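Local structure of cellulosomal scaffoldin (Acetivibrio cellulolyticus, 3ZUC) at residues 13-18 and 124-129; 20-25 and 118-123; 45-50 and 83-88; 51-56 and 112-117. The protein binds crystalline cellulose, this chain being the family 3b carbohydrate-binding module of a much longer scaffoldin of the cellulosome. All coordinates share one frame; numbering follows the deposited sequence. Where two conformers were deposited one is given.

Overall arrangement
The four contacts lie along one end of a beta-sandwich module, and the calcium ion ties the middle two together. Interactions 2 and 3, with centres about 9 Å apart, supply all the protein ligands: Asn119, Asp122 and Asp123 from 118-123, Thr48 and Asp50 from 45-50, with one water common to both. Interaction 1, about 5 Å from interaction 2 between centres, joins neighbouring loops, and Gln120 links the two by donating to the carbonyls of Gly14 and Gln16. Interaction 4, centred about 12 Å from both interactions 2 and 3, continues past Asp50; its Lys112 NZ hydrogen-bonds to Val49 O at 2.8 Å. Interactions 1 and 4 lie farthest apart, about 17 Å between centres.

Interaction 1: residues 13-18 and 124-129; sequences AGTQAQ and YSFNSS
Phe126 reaches Thr15 with the CE1-CZ edge of its ring. The tight part of the contact is here: CZ of Phe126 lies 3.7 Å from Thr15 O and 4.0 Å from Thr15 CB, and Thr15 CA sits in the ring plane, so the backbone is met by the rim and not by a face. CG of Phe126 is anti to its own backbone N (chi1 179°), which extends the ring across to the other loop. Beyond the ring the packing slackens toward the exposed side. Thr15 CG2 stands 3.8 Å from Asn127 O and 4.1 Å from Ser128 O, contacts of van der Waals type only. Asn127 instead shapes its own loop: its OD1 accepts from Ser129 N (2.9 Å, 156° at the hydrogen), an Asx turn, and from Ala130 N. The rim of one ring thus joins two irregular loops beside the calcium site, linking the connection after strand 6-12 to the one before strand 134-135 in the CBM3 beta-sandwich.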
loop_
_atom_site.group_PDB
_atom_site.type_symbol
_atom_site.label_atom_id
_atom_site.label_comp_id
_atom_site.label_asym_id
_atom_site.label_seq_id
_atom_site.Cartn_x
_atom_site.Cartn_y
_atom_site.Cartn_z
ATOM N N ALA A 13 -2.897 6.633 8.604
ATOM C CA ALA A 13 -2.532 7.836 9.373
ATOM C C ALA A 13 -3.720 8.684 9.764
ATOM O O ALA A 13 -3.629 9.449 10.719
ATOM C CB ALA A 13 -1.528 8.700 8.633
ATOM N N GLY A 14 -4.805 8.583 9.000
ATOM C CA GLY A 14 -6.073 9.255 9.254
ATOM C C GLY A 14 -7.174 8.214 9.221
ATOM O O GLY A 14 -7.253 7.418 8.283
ATOM N N THR A 15 -8.015 8.210 10.246
ATOM C CA THR A 15 -8.990 7.152 10.417
ATOM C C THR A 15 -10.447 7.633 10.478
ATOM O O THR A 15 -11.316 6.911 10.955
ATOM C CB THR A 15 -8.674 6.291 11.638
ATOM O OG1 THR A 15 -8.588 7.146 12.775
ATOM C CG2 THR A 15 -7.385 5.508 11.450
ATOM N N GLN A 16 -10.707 8.837 9.938
ATOM C CA GLN A 16 -12.067 9.407 9.792
ATOM C C GLN A 16 -12.909 8.496 8.850
ATOM O O GLN A 16 -12.477 8.235 7.731
ATOM C CB GLN A 16 -11.978 10.878 9.229
ATOM C CG GLN A 16 -13.283 11.739 9.333
ATOM C CD GLN A 16 -13.223 13.189 8.778
ATOM O OE1 GLN A 16 -12.495 13.500 7.846
ATOM N NE2 GLN A 16 -14.062 14.076 9.357
ATOM N N ALA A 17 -14.096 8.013 9.248
ATOM C CA ALA A 17 -14.890 7.210 8.307
ATOM C C ALA A 17 -15.219 8.013 7.057
ATOM O O ALA A 17 -14.994 7.557 5.934
ATOM C CB ALA A 17 -16.144 6.669 8.960
ATOM N N GLN A 18 -15.768 9.203 7.226
ATOM C CA GLN A 18 -16.054 10.065 6.092
ATOM C C GLN A 18 -14.825 10.921 5.904
ATOM O O GLN A 18 -14.547 11.768 6.733
ATOM C CB GLN A 18 -17.294 10.920 6.340
ATOM C CG GLN A 18 -18.550 10.092 6.493
ATOM C CD GLN A 18 -18.983 9.386 5.215
ATOM O OE1 GLN A 18 -18.938 9.964 4.125
ATOM N NE2 GLN A 18 -19.427 8.135 5.349
ATOM N N TYR A 124 -11.751 -2.936 2.557
ATOM C CA TYR A 124 -11.088 -4.190 2.902
ATOM C C TYR A 124 -9.777 -3.949 3.658
ATOM O O TYR A 124 -9.497 -4.631 4.645
ATOM C CB TYR A 124 -10.827 -4.985 1.621
ATOM C CG TYR A 124 -10.132 -6.302 1.773
ATOM C CD1 TYR A 124 -8.751 -6.422 1.703
ATOM C CD2 TYR A 124 -10.870 -7.456 1.903
ATOM C CE1 TYR A 124 -8.125 -7.643 1.788
ATOM C CE2 TYR A 124 -10.263 -8.686 1.988
ATOM C CZ TYR A 124 -8.891 -8.783 1.941
ATOM O OH TYR A 124 -8.303 -10.024 2.038
ATOM N N SER A 125 -8.965 -3.004 3.194
ATOM C CA SER A 125 -7.648 -2.789 3.778
ATOM C C SER A 125 -7.608 -1.811 4.962
ATOM O O SER A 125 -6.551 -1.660 5.581
ATOM C CB SER A 125 -6.661 -2.308 2.718
ATOM O OG SER A 125 -6.457 -3.257 1.689
ATOM N N PHE A 126 -8.712 -1.132 5.261
ATOM C CA PHE A 126 -8.692 -0.088 6.281
ATOM C C PHE A 126 -8.582 -0.671 7.678
ATOM O O PHE A 126 -9.295 -1.617 8.028
ATOM C CB PHE A 126 -9.993 0.713 6.185
ATOM C CG PHE A 126 -10.135 1.828 7.203
ATOM C CD1 PHE A 126 -9.268 2.904 7.214
ATOM C CD2 PHE A 126 -11.201 1.829 8.085
ATOM C CE1 PHE A 126 -9.434 3.951 8.101
ATOM C CE2 PHE A 126 -11.388 2.885 8.969
ATOM C CZ PHE A 126 -10.503 3.945 8.979
ATOM N N ASN A 127 -7.705 -0.076 8.478
ATOM C CA ASN A 127 -7.547 -0.436 9.874
ATOM C C ASN A 127 -8.011 0.749 10.712
ATOM O O ASN A 127 -7.356 1.784 10.772
ATOM C CB ASN A 127 -6.100 -0.811 10.157
ATOM C CG ASN A 127 -5.943 -1.384 11.532
ATOM O OD1 ASN A 127 -6.595 -0.925 12.460
ATOM N ND2 ASN A 127 -5.103 -2.388 11.682
ATOM N N SER A 128 -9.181 0.608 11.329
ATOM C CA SER A 128 -9.765 1.722 12.053
ATOM C C SER A 128 -9.083 1.982 13.418
ATOM O O SER A 128 -9.322 3.027 14.018
ATOM C CB SER A 128 -11.258 1.483 12.279
ATOM O OG SER A 128 -11.429 0.472 13.247
ATOM N N SER A 129 -8.249 1.054 13.880
ATOM C CA SER A 129 -7.799 1.013 15.275
ATOM C C SER A 129 -6.294 1.181 15.494
ATOM O O SER A 129 -5.862 1.675 16.540
ATOM C CB SER A 129 -8.264 -0.312 15.909
ATOM O OG SER A 129 -7.417 -0.706 16.968
#

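Interaction 2: residues 20-25 and 118-123; sequences NSIYPK and YNQADD. With CA (calcium ion), chain B.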
loop_
_atom_site.group_PDB
_atom_site.type_symbol
_atom_site.label_atom_id
_atom_site.label_comp_id
_atom_site.label_asym_id
_atom_site.label_seq_id
_atom_site.Cartn_x
_atom_site.Cartn_y
_atom_site.Cartn_z
ATOM N N ASN A 20 -11.964 12.824 2.978
ATOM C CA ASN A 20 -11.646 13.210 1.617
ATOM C C ASN A 20 -10.308 12.661 1.141
ATOM O O ASN A 20 -9.916 12.905 0.016
ATOM C CB ASN A 20 -11.720 14.726 1.436
ATOM C CG ASN A 20 -10.671 15.464 2.237
ATOM O OD1 ASN A 20 -9.687 14.883 2.700
ATOM N ND2 ASN A 20 -10.854 16.756 2.368
ATOM N N SER A 21 -9.605 11.908 1.981
ATOM C CA SER A 21 -8.344 11.293 1.615
ATOM C C SER A 21 -8.195 9.985 2.367
ATOM O O SER A 21 -8.776 9.779 3.437
ATOM C CB SER A 21 -7.167 12.201 1.984
ATOM O OG SER A 21 -7.199 13.439 1.288
ATOM N N ILE A 22 -7.361 9.120 1.807
ATOM C CA ILE A 22 -6.953 7.890 2.448
ATOM C C ILE A 22 -5.430 7.986 2.616
ATOM O O ILE A 22 -4.719 8.497 1.749
ATOM C CB ILE A 22 -7.441 6.660 1.651
ATOM C CG1 ILE A 22 -8.983 6.653 1.678
ATOM C CG2 ILE A 22 -6.895 5.376 2.243
ATOM C CD1 ILE A 22 -9.646 5.605 0.813
ATOM N N TYR A 23 -4.944 7.509 3.762
ATOM C CA TYR A 23 -3.580 7.795 4.243
ATOM C C TYR A 23 -2.799 6.512 4.564
ATOM O O TYR A 23 -2.451 6.242 5.715
ATOM C CB TYR A 23 -3.655 8.639 5.522
ATOM C CG TYR A 23 -4.343 9.982 5.430
ATOM C CD1 TYR A 23 -5.726 10.112 5.509
ATOM C CD2 TYR A 23 -3.602 11.150 5.363
ATOM C CE1 TYR A 23 -6.339 11.366 5.494
ATOM C CE2 TYR A 23 -4.196 12.381 5.335
ATOM C CZ TYR A 23 -5.570 12.497 5.407
ATOM O OH TYR A 23 -6.114 13.751 5.403
ATOM N N PRO A 24 -2.475 5.703 3.551
ATOM C CA PRO A 24 -1.774 4.460 3.824
ATOM C C PRO A 24 -0.330 4.676 4.252
ATOM O O PRO A 24 0.389 5.456 3.634
ATOM C CB PRO A 24 -1.826 3.746 2.463
ATOM C CG PRO A 24 -1.886 4.866 1.471
ATOM C CD PRO A 24 -2.755 5.883 2.120
ATOM N N LYS A 25 0.086 3.949 5.288
ATOM C CA LYS A 25 1.470 3.920 5.730
ATOM C C LYS A 25 1.932 2.478 5.827
ATOM O O LYS A 25 1.359 1.698 6.590
ATOM C CB LYS A 25 1.624 4.598 7.123
ATOM C CG LYS A 25 1.426 6.064 7.068
ATOM C CD LYS A 25 1.707 6.739 8.368
ATOM C CE LYS A 25 3.140 6.600 8.834
ATOM N NZ LYS A 25 3.536 7.775 9.704
ATOM N N TYR A 118 -14.664 9.715 0.562
ATOM C CA TYR A 118 -14.689 8.282 0.731
ATOM C C TYR A 118 -15.433 7.916 2.027
ATOM O O TYR A 118 -15.495 8.725 2.947
ATOM C CB TYR A 118 -13.268 7.752 0.895
ATOM C CG TYR A 118 -12.347 7.958 -0.278
ATOM C CD1 TYR A 118 -12.346 7.078 -1.345
ATOM C CD2 TYR A 118 -11.445 9.002 -0.306
ATOM C CE1 TYR A 118 -11.464 7.231 -2.407
ATOM C CE2 TYR A 118 -10.573 9.168 -1.353
ATOM C CZ TYR A 118 -10.563 8.272 -2.402
ATOM O OH TYR A 118 -9.685 8.481 -3.436
ATOM N N ASN A 119 -15.943 6.678 2.099
ATOM C CA ASN A 119 -16.296 6.025 3.366
ATOM C C ASN A 119 -15.243 4.980 3.656
ATOM O O ASN A 119 -15.216 3.921 3.022
ATOM C CB ASN A 119 -17.679 5.358 3.303
ATOM C CG ASN A 119 -17.955 4.516 4.520
ATOM O OD1 ASN A 119 -17.427 4.797 5.604
ATOM N ND2 ASN A 119 -18.764 3.480 4.363
ATOM N N GLN A 120 -14.332 5.257 4.581
ATOM C CA GLN A 120 -13.253 4.316 4.861
ATOM C C GLN A 120 -13.746 3.050 5.549
ATOM O O GLN A 120 -13.089 2.004 5.481
ATOM C CB GLN A 120 -12.155 4.952 5.711
ATOM C CG GLN A 120 -11.556 6.193 5.101
ATOM C CD GLN A 120 -10.159 6.434 5.617
ATOM O OE1 GLN A 120 -9.219 5.782 5.153
ATOM N NE2 GLN A 120 -10.012 7.327 6.593
ATOM N N ALA A 121 -14.871 3.140 6.262
ATOM C CA ALA A 121 -15.236 2.095 7.200
ATOM C C ALA A 121 -15.452 0.736 6.548
ATOM O O ALA A 121 -15.228 -0.286 7.199
ATOM C CB ALA A 121 -16.488 2.491 7.973
ATOM N N ASP A 122 -15.902 0.719 5.293
ATOM C CA ASP A 122 -16.157 -0.534 4.595
ATOM C C ASP A 122 -14.983 -1.042 3.767
ATOM O O ASP A 122 -15.129 -2.045 3.077
ATOM C CB ASP A 122 -17.404 -0.438 3.720
ATOM C CG ASP A 122 -17.220 0.440 2.489
ATOM O OD1 ASP A 122 -16.393 1.373 2.535
ATOM O OD2 ASP A 122 -17.932 0.196 1.484
ATOM N N ASP A 123 -13.829 -0.383 3.821
ATOM C CA ASP A 123 -12.744 -0.759 2.941
ATOM C C ASP A 123 -12.006 -1.990 3.450
ATOM O O ASP A 123 -11.608 -2.048 4.611
ATOM C CB ASP A 123 -11.761 0.405 2.808
ATOM C CG ASP A 123 -12.362 1.608 2.095
ATOM O OD1 ASP A 123 -13.376 1.423 1.380
ATOM O OD2 ASP A 123 -11.777 2.717 2.234
HETATM CA CA CA B . -15.239 2.802 0.972
HETATM O O HOH W 1 -6.666 6.425 5.790
HETATM O O HOH W 2 -13.358 4.395 0.830
#
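The calcium-binding loop of this CBM3 module rests on Ile22, whose CD1 sits over the Tyr118 ring. CD1 lies 3.8 Å from the Tyr118 ring centroid and 13° off the normal, a CH-pi contact centred on one face, with the two side chains crossing at about a right angle. The Tyr118 hydroxyl points to the side chain of Gln55. Gln120 runs past Ile22 in the opposite direction, bringing its OE1 to 3.6 Å from Ile22 CG1. That oxygen is satisfied by a water, which donates to Gln120 OE1 at 2.7 Å and accepts from Tyr23 N at 2.9 Å; Gln120 NE2 donates to the carbonyls of Gly14 and Gln16. Deeper in the loop, calcium is bound by Asn119 O at 2.3 Å and by Asp122 OD1 and Asp123 OD1, both at 2.4 Å. Thr48, Asp50 and a water complete its seven ligand atoms. The same water donates to Asp123 OD2 (2.7 Å), giving the second carboxylate oxygen a partner where it borders Ile22 CD1. With Asp50, three carboxylates surround one divalent ion, so each is probably ionised and the metal likely offsets their mutual repulsion.

Interaction 3: residues 45-50 and 83-88; sequences YYFTVD and ADQYLE. With CA (calcium ion), chain B; EDO (1,2-ethanediol), chain C.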
loop_
_atom_site.group_PDB
_atom_site.type_symbol
_atom_site.label_atom_id
_atom_site.label_comp_id
_atom_site.label_asym_id
_atom_site.label_seq_id
_atom_site.Cartn_x
_atom_site.Cartn_y
_atom_site.Cartn_z
ATOM N N TYR A 45 -3.519 -1.698 -1.775
ATOM C CA TYR A 45 -4.488 -1.257 -0.767
ATOM C C TYR A 45 -5.876 -1.327 -1.410
ATOM O O TYR A 45 -6.118 -0.652 -2.417
ATOM C CB TYR A 45 -4.178 0.159 -0.298
ATOM C CG TYR A 45 -5.066 0.645 0.822
ATOM C CD1 TYR A 45 -6.281 1.265 0.564
ATOM C CD2 TYR A 45 -4.700 0.455 2.153
ATOM C CE1 TYR A 45 -7.105 1.690 1.599
ATOM C CE2 TYR A 45 -5.513 0.869 3.191
ATOM C CZ TYR A 45 -6.712 1.496 2.913
ATOM O OH TYR A 45 -7.470 1.919 3.987
ATOM N N TYR A 46 -6.763 -2.140 -0.845
ATOM C CA TYR A 46 -8.080 -2.438 -1.402
ATOM C C TYR A 46 -9.177 -1.646 -0.700
ATOM O O TYR A 46 -9.193 -1.533 0.532
ATOM C CB TYR A 46 -8.373 -3.934 -1.223
ATOM C CG TYR A 46 -7.424 -4.841 -1.959
ATOM C CD1 TYR A 46 -7.655 -5.165 -3.290
ATOM C CD2 TYR A 46 -6.289 -5.361 -1.355
ATOM C CE1 TYR A 46 -6.807 -5.978 -4.005
ATOM C CE2 TYR A 46 -5.428 -6.180 -2.059
ATOM C CZ TYR A 46 -5.677 -6.491 -3.384
ATOM O OH TYR A 46 -4.808 -7.326 -4.058
ATOM N N PHE A 47 -10.117 -1.130 -1.484
ATOM C CA PHE A 47 -11.133 -0.262 -0.934
ATOM C C PHE A 47 -12.364 -0.230 -1.835
ATOM O O PHE A 47 -12.334 -0.699 -2.976
ATOM C CB PHE A 47 -10.554 1.162 -0.718
ATOM C CG PHE A 47 -10.119 1.864 -1.984
ATOM C CD1 PHE A 47 -8.891 1.593 -2.581
ATOM C CD2 PHE A 47 -10.926 2.838 -2.574
ATOM C CE1 PHE A 47 -8.494 2.256 -3.733
ATOM C CE2 PHE A 47 -10.529 3.501 -3.712
ATOM C CZ PHE A 47 -9.307 3.219 -4.298
ATOM N N THR A 48 -13.440 0.349 -1.309
ATOM C CA THR A 48 -14.591 0.723 -2.119
ATOM C C THR A 48 -14.551 2.234 -2.329
ATOM O O THR A 48 -14.413 2.999 -1.365
ATOM C CB THR A 48 -15.933 0.301 -1.530
ATOM O OG1 THR A 48 -16.127 0.986 -0.299
ATOM C CG2 THR A 48 -15.995 -1.199 -1.309
ATOM N N VAL A 49 -14.621 2.663 -3.581
ATOM C CA VAL A 49 -14.373 4.054 -3.922
ATOM C C VAL A 49 -15.457 5.027 -3.461
ATOM O O VAL A 49 -15.156 6.199 -3.258
ATOM C CB VAL A 49 -14.085 4.171 -5.447
ATOM C CG1 VAL A 49 -15.324 3.897 -6.290
ATOM C CG2 VAL A 49 -13.451 5.495 -5.820
ATOM N N ASP A 50 -16.699 4.551 -3.309
ATOM C CA ASP A 50 -17.807 5.410 -2.866
ATOM C C ASP A 50 -17.975 6.626 -3.789
ATOM O O ASP A 50 -17.952 7.784 -3.346
ATOM C CB ASP A 50 -17.618 5.848 -1.418
ATOM C CG ASP A 50 -17.637 4.694 -0.468
ATOM O OD1 ASP A 50 -18.688 3.997 -0.452
ATOM O OD2 ASP A 50 -16.668 4.481 0.265
ATOM N N ALA A 83 -14.087 -4.260 -1.542
ATOM C CA ALA A 83 -13.090 -3.980 -2.565
ATOM C C ALA A 83 -13.722 -3.883 -3.948
ATOM O O ALA A 83 -14.037 -4.897 -4.580
ATOM C CB ALA A 83 -12.015 -5.075 -2.557
ATOM N N ASP A 84 -13.872 -2.652 -4.438
ATOM C CA ASP A 84 -14.171 -2.426 -5.840
ATOM C C ASP A 84 -12.990 -1.830 -6.601
ATOM O O ASP A 84 -13.032 -1.817 -7.831
ATOM C CB ASP A 84 -15.493 -1.696 -6.091
ATOM C CG ASP A 84 -15.579 -0.328 -5.478
ATOM O OD1 ASP A 84 -14.565 0.370 -5.345
ATOM O OD2 ASP A 84 -16.708 0.021 -5.052
ATOM N N GLN A 85 -11.925 -1.429 -5.900
ATOM C CA GLN A 85 -10.707 -0.911 -6.509
ATOM C C GLN A 85 -9.527 -1.263 -5.642
ATOM O O GLN A 85 -9.676 -1.592 -4.463
ATOM C CB GLN A 85 -10.742 0.623 -6.675
ATOM C CG GLN A 85 -11.886 1.103 -7.536
ATOM C CD GLN A 85 -11.712 2.506 -8.052
ATOM O OE1 GLN A 85 -10.618 3.083 -8.012
ATOM N NE2 GLN A 85 -12.776 3.044 -8.624
ATOM N N TYR A 86 -8.333 -1.145 -6.215
ATOM C CA TYR A 86 -7.126 -1.110 -5.421
ATOM C C TYR A 86 -6.174 -0.047 -5.926
ATOM O O TYR A 86 -6.099 0.253 -7.116
ATOM C CB TYR A 86 -6.432 -2.475 -5.334
ATOM C CG TYR A 86 -6.013 -3.132 -6.633
ATOM C CD1 TYR A 86 -6.886 -3.964 -7.303
ATOM C CD2 TYR A 86 -4.733 -2.993 -7.150
ATOM C CE1 TYR A 86 -6.493 -4.663 -8.453
ATOM C CE2 TYR A 86 -4.341 -3.671 -8.309
ATOM C CZ TYR A 86 -5.226 -4.506 -8.950
ATOM O OH TYR A 86 -4.834 -5.210 -10.083
ATOM N N LEU A 87 -5.435 0.510 -4.976
ATOM C CA LEU A 87 -4.215 1.265 -5.222
ATOM C C LEU A 87 -3.079 0.274 -5.374
ATOM O O LEU A 87 -2.923 -0.610 -4.529
ATOM C CB LEU A 87 -3.946 2.159 -4.015
ATOM C CG LEU A 87 -2.554 2.785 -3.922
ATOM C CD1 LEU A 87 -2.291 3.796 -5.005
ATOM C CD2 LEU A 87 -2.334 3.372 -2.540
ATOM N N GLU A 88 -2.273 0.437 -6.414
ATOM C CA GLU A 88 -1.045 -0.320 -6.592
ATOM C C GLU A 88 0.134 0.648 -6.529
ATOM O O GLU A 88 0.225 1.577 -7.339
ATOM C CB GLU A 88 -1.033 -1.069 -7.931
ATOM C CG GLU A 88 0.239 -1.864 -8.151
ATOM C CD GLU A 88 0.102 -2.824 -9.313
ATOM O OE1 GLU A 88 -0.503 -3.903 -9.159
ATOM O OE2 GLU A 88 0.581 -2.487 -10.409
HETATM CA CA CA B . -15.239 2.802 0.972
HETATM C C1 EDO C . -5.192 -8.609 -8.022
HETATM O O1 EDO C . -3.883 -8.497 -7.474
HETATM C C2 EDO C . -6.211 -8.040 -7.056
HETATM O O2 EDO C . -6.151 -8.735 -5.805
HETATM O O HOH W 3 -17.976 2.183 -4.191
HETATM O O HOH W 2 -13.358 4.395 0.830
#
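Gln85 CB packs over one face of the Phe47 ring, 4.2 Å from its centroid and offset toward the rim. Phe47 CG lies between the backbone N and the carbonyl carbon (chi1 63°), which carries the ring back over its partner strand so that CE1 comes to 3.7 Å from Leu87 N. On the opposite face of the sheet Tyr46 and Tyr86 lie side by side, pointing the same way; CD1 of Tyr46 meets CB of Tyr86 at 3.6 Å, and their rings are inclined by 52°. The frame is an antiparallel pair in the beta-sandwich (158° between 45-47 and 85-88): Tyr45 with Leu87 and Phe47 with Gln85 exchange reciprocal N-H...O bonds, and Tyr46-Tyr86 is the non-hydrogen-bonded pair between them. It ends in a classic beta bulge: Asp84 N and Gln85 N both donate to Phe47 O, at 2.9 and 3.0 Å. Past the bulge the contact turns polar. Asp84 OD1 uses its syn lone pair to accept from Val49 N (2.9 Å), while Asp84 OD2 accepts a hydrogen bond from a water that accepts from Asp50 N. Gln85 NE2, 3.6 Å from Val49 CG1, goes on to Asp52. Outermost, Thr48 binds calcium through O and OG1, alongside Asp50 OD2.

Interaction 4: residues 51-56 and 112-117; sequences GDKAQT and KSDWTN
Lys112 NZ is gripped by backbone carbonyls: it donates to Gly51 O at 2.9 Å, in the carbonyl plane on a lone pair, to Asn117 O at 3.0 Å from above that carbonyl's plane, and also to Val49 O. Its extended chain runs beside Gln55, from a non-hydrogen-bonded antiparallel pair, and makes a cation-pi contact with Tyr118. Lys53 bends instead, at chi2 (-70°) and chi4 (57°), to bring NZ within 2.7 Å of Asp114 OD2, a salt bridge on the syn lone pair. The other oxygen, Asp114 OD1, is held from one face of the carboxylate by Thr116 OG1 (2.7 Å) and Thr116 N; the latter bond makes an Asx turn, and with the hydroxyl it holds the carboxylate in place. In the type I turn 112-115, Ser113 N donates to Ala54 O at 2.8 Å, tying the turn to the residue just before strand 55-61. A water accepts from Lys53 NZ (3.0 Å) and donates to Thr116 OG1; it is a longer fourth neighbour of Lys112 NZ (3.2 Å), able at most to share an N-H. Lys53 NZ and Lys112 NZ lie 6.0 Å apart; Asp114 probably offsets one charge, while carbonyl dipoles and the Tyr118 ring probably stabilise the other.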
loop_
_atom_site.group_PDB
_atom_site.type_symbol
_atom_site.label_atom_id
_atom_site.label_comp_id
_atom_site.label_asym_id
_atom_site.label_seq_id
_atom_site.Cartn_x
_atom_site.Cartn_y
_atom_site.Cartn_z
ATOM N N GLY A 51 -18.172 6.331 -5.078
ATOM C CA GLY A 51 -18.267 7.351 -6.103
ATOM C C GLY A 51 -16.955 7.430 -6.865
ATOM O O GLY A 51 -15.988 8.022 -6.400
ATOM N N ASP A 52 -16.919 6.801 -8.029
ATOM C CA ASP A 52 -15.693 6.705 -8.818
ATOM C C ASP A 52 -15.369 8.083 -9.403
ATOM O O ASP A 52 -16.221 8.768 -9.950
ATOM C CB ASP A 52 -15.865 5.682 -9.936
ATOM C CG ASP A 52 -14.573 5.312 -10.656
ATOM O OD1 ASP A 52 -13.487 5.499 -10.096
ATOM O OD2 ASP A 52 -14.672 4.793 -11.810
ATOM N N LYS A 53 -14.109 8.476 -9.257
ATOM C CA LYS A 53 -13.563 9.698 -9.823
ATOM C C LYS A 53 -12.100 9.401 -10.133
ATOM O O LYS A 53 -11.514 8.461 -9.583
ATOM C CB LYS A 53 -13.614 10.864 -8.823
ATOM C CG LYS A 53 -15.012 11.208 -8.332
ATOM C CD LYS A 53 -15.869 11.849 -9.428
ATOM C CE LYS A 53 -17.335 11.956 -9.069
ATOM N NZ LYS A 53 -17.562 12.716 -7.805
ATOM N N ALA A 54 -11.498 10.188 -11.014
ATOM C CA ALA A 54 -10.048 10.172 -11.160
ATOM C C ALA A 54 -9.441 10.289 -9.761
ATOM O O ALA A 54 -9.931 11.093 -8.964
ATOM C CB ALA A 54 -9.599 11.347 -12.024
ATOM N N GLN A 55 -8.410 9.488 -9.468
ATOM C CA GLN A 55 -7.704 9.552 -8.204
ATOM C C GLN A 55 -6.216 9.740 -8.449
ATOM O O GLN A 55 -5.687 9.330 -9.478
ATOM C CB GLN A 55 -7.947 8.268 -7.403
ATOM C CG GLN A 55 -9.398 8.190 -6.922
ATOM C CD GLN A 55 -9.765 6.787 -6.507
ATOM O OE1 GLN A 55 -9.912 5.894 -7.389
ATOM N NE2 GLN A 55 -9.896 6.541 -5.249
ATOM N N THR A 56 -5.568 10.346 -7.467
ATOM C CA THR A 56 -4.130 10.572 -7.475
ATOM C C THR A 56 -3.551 10.073 -6.163
ATOM O O THR A 56 -4.113 10.332 -5.100
ATOM C CB THR A 56 -3.808 12.060 -7.639
ATOM O OG1 THR A 56 -4.408 12.547 -8.831
ATOM C CG2 THR A 56 -2.305 12.285 -7.721
ATOM N N LYS A 112 -9.597 11.964 -4.549
ATOM C CA LYS A 112 -10.318 12.125 -5.803
ATOM C C LYS A 112 -10.064 13.511 -6.393
ATOM O O LYS A 112 -9.781 14.475 -5.681
ATOM C CB LYS A 112 -11.817 11.959 -5.546
ATOM C CG LYS A 112 -12.159 10.600 -4.983
ATOM C CD LYS A 112 -13.652 10.470 -4.692
ATOM C CE LYS A 112 -13.915 9.193 -3.950
ATOM N NZ LYS A 112 -15.365 8.949 -3.722
ATOM N N SER A 113 -10.228 13.616 -7.706
ATOM C CA SER A 113 -9.919 14.862 -8.409
ATOM C C SER A 113 -10.753 16.040 -7.942
ATOM O O SER A 113 -10.294 17.181 -8.035
ATOM C CB SER A 113 -10.107 14.661 -9.898
ATOM O OG SER A 113 -11.452 14.289 -10.138
ATOM N N ASP A 114 -11.980 15.772 -7.493
ATOM C CA ASP A 114 -12.901 16.781 -7.010
ATOM C C ASP A 114 -12.945 16.843 -5.484
ATOM O O ASP A 114 -13.759 17.604 -4.939
ATOM C CB ASP A 114 -14.299 16.574 -7.608
ATOM C CG ASP A 114 -14.920 15.229 -7.275
ATOM O OD1 ASP A 114 -14.339 14.472 -6.459
ATOM O OD2 ASP A 114 -16.004 14.953 -7.850
ATOM N N TRP A 115 -12.061 16.099 -4.810
ATOM C CA TRP A 115 -11.934 16.137 -3.355
ATOM C C TRP A 115 -13.201 15.720 -2.631
ATOM O O TRP A 115 -13.382 16.019 -1.460
ATOM C CB TRP A 115 -11.326 17.486 -2.881
ATOM C CG TRP A 115 -9.890 17.531 -3.291
ATOM C CD1 TRP A 115 -9.372 17.946 -4.483
ATOM C CD2 TRP A 115 -8.795 17.038 -2.536
ATOM N NE1 TRP A 115 -8.000 17.755 -4.504
ATOM C CE2 TRP A 115 -7.630 17.182 -3.316
ATOM C CE3 TRP A 115 -8.688 16.478 -1.267
ATOM C CZ2 TRP A 115 -6.375 16.825 -2.845
ATOM C CZ3 TRP A 115 -7.438 16.117 -0.810
ATOM C CH2 TRP A 115 -6.311 16.289 -1.598
ATOM N N THR A 116 -14.038 14.940 -3.301
ATOM C CA THR A 116 -15.222 14.391 -2.660
ATOM C C THR A 116 -14.873 13.194 -1.756
ATOM O O THR A 116 -13.786 12.610 -1.814
ATOM C CB THR A 116 -16.300 14.034 -3.704
ATOM O OG1 THR A 116 -15.768 13.104 -4.656
ATOM C CG2 THR A 116 -16.827 15.310 -4.396
ATOM N N ASN A 117 -15.796 12.831 -0.882
ATOM C CA ASN A 117 -15.492 11.913 0.196
ATOM C C ASN A 117 -15.479 10.443 -0.184
ATOM O O ASN A 117 -16.205 9.983 -1.074
ATOM C CB ASN A 117 -16.462 12.102 1.352
ATOM C CG ASN A 117 -16.244 13.408 2.094
ATOM O OD1 ASN A 117 -15.147 13.954 2.121
ATOM N ND2 ASN A 117 -17.304 13.915 2.688
HETATM O O HOH W 4 -17.222 10.996 -5.413
#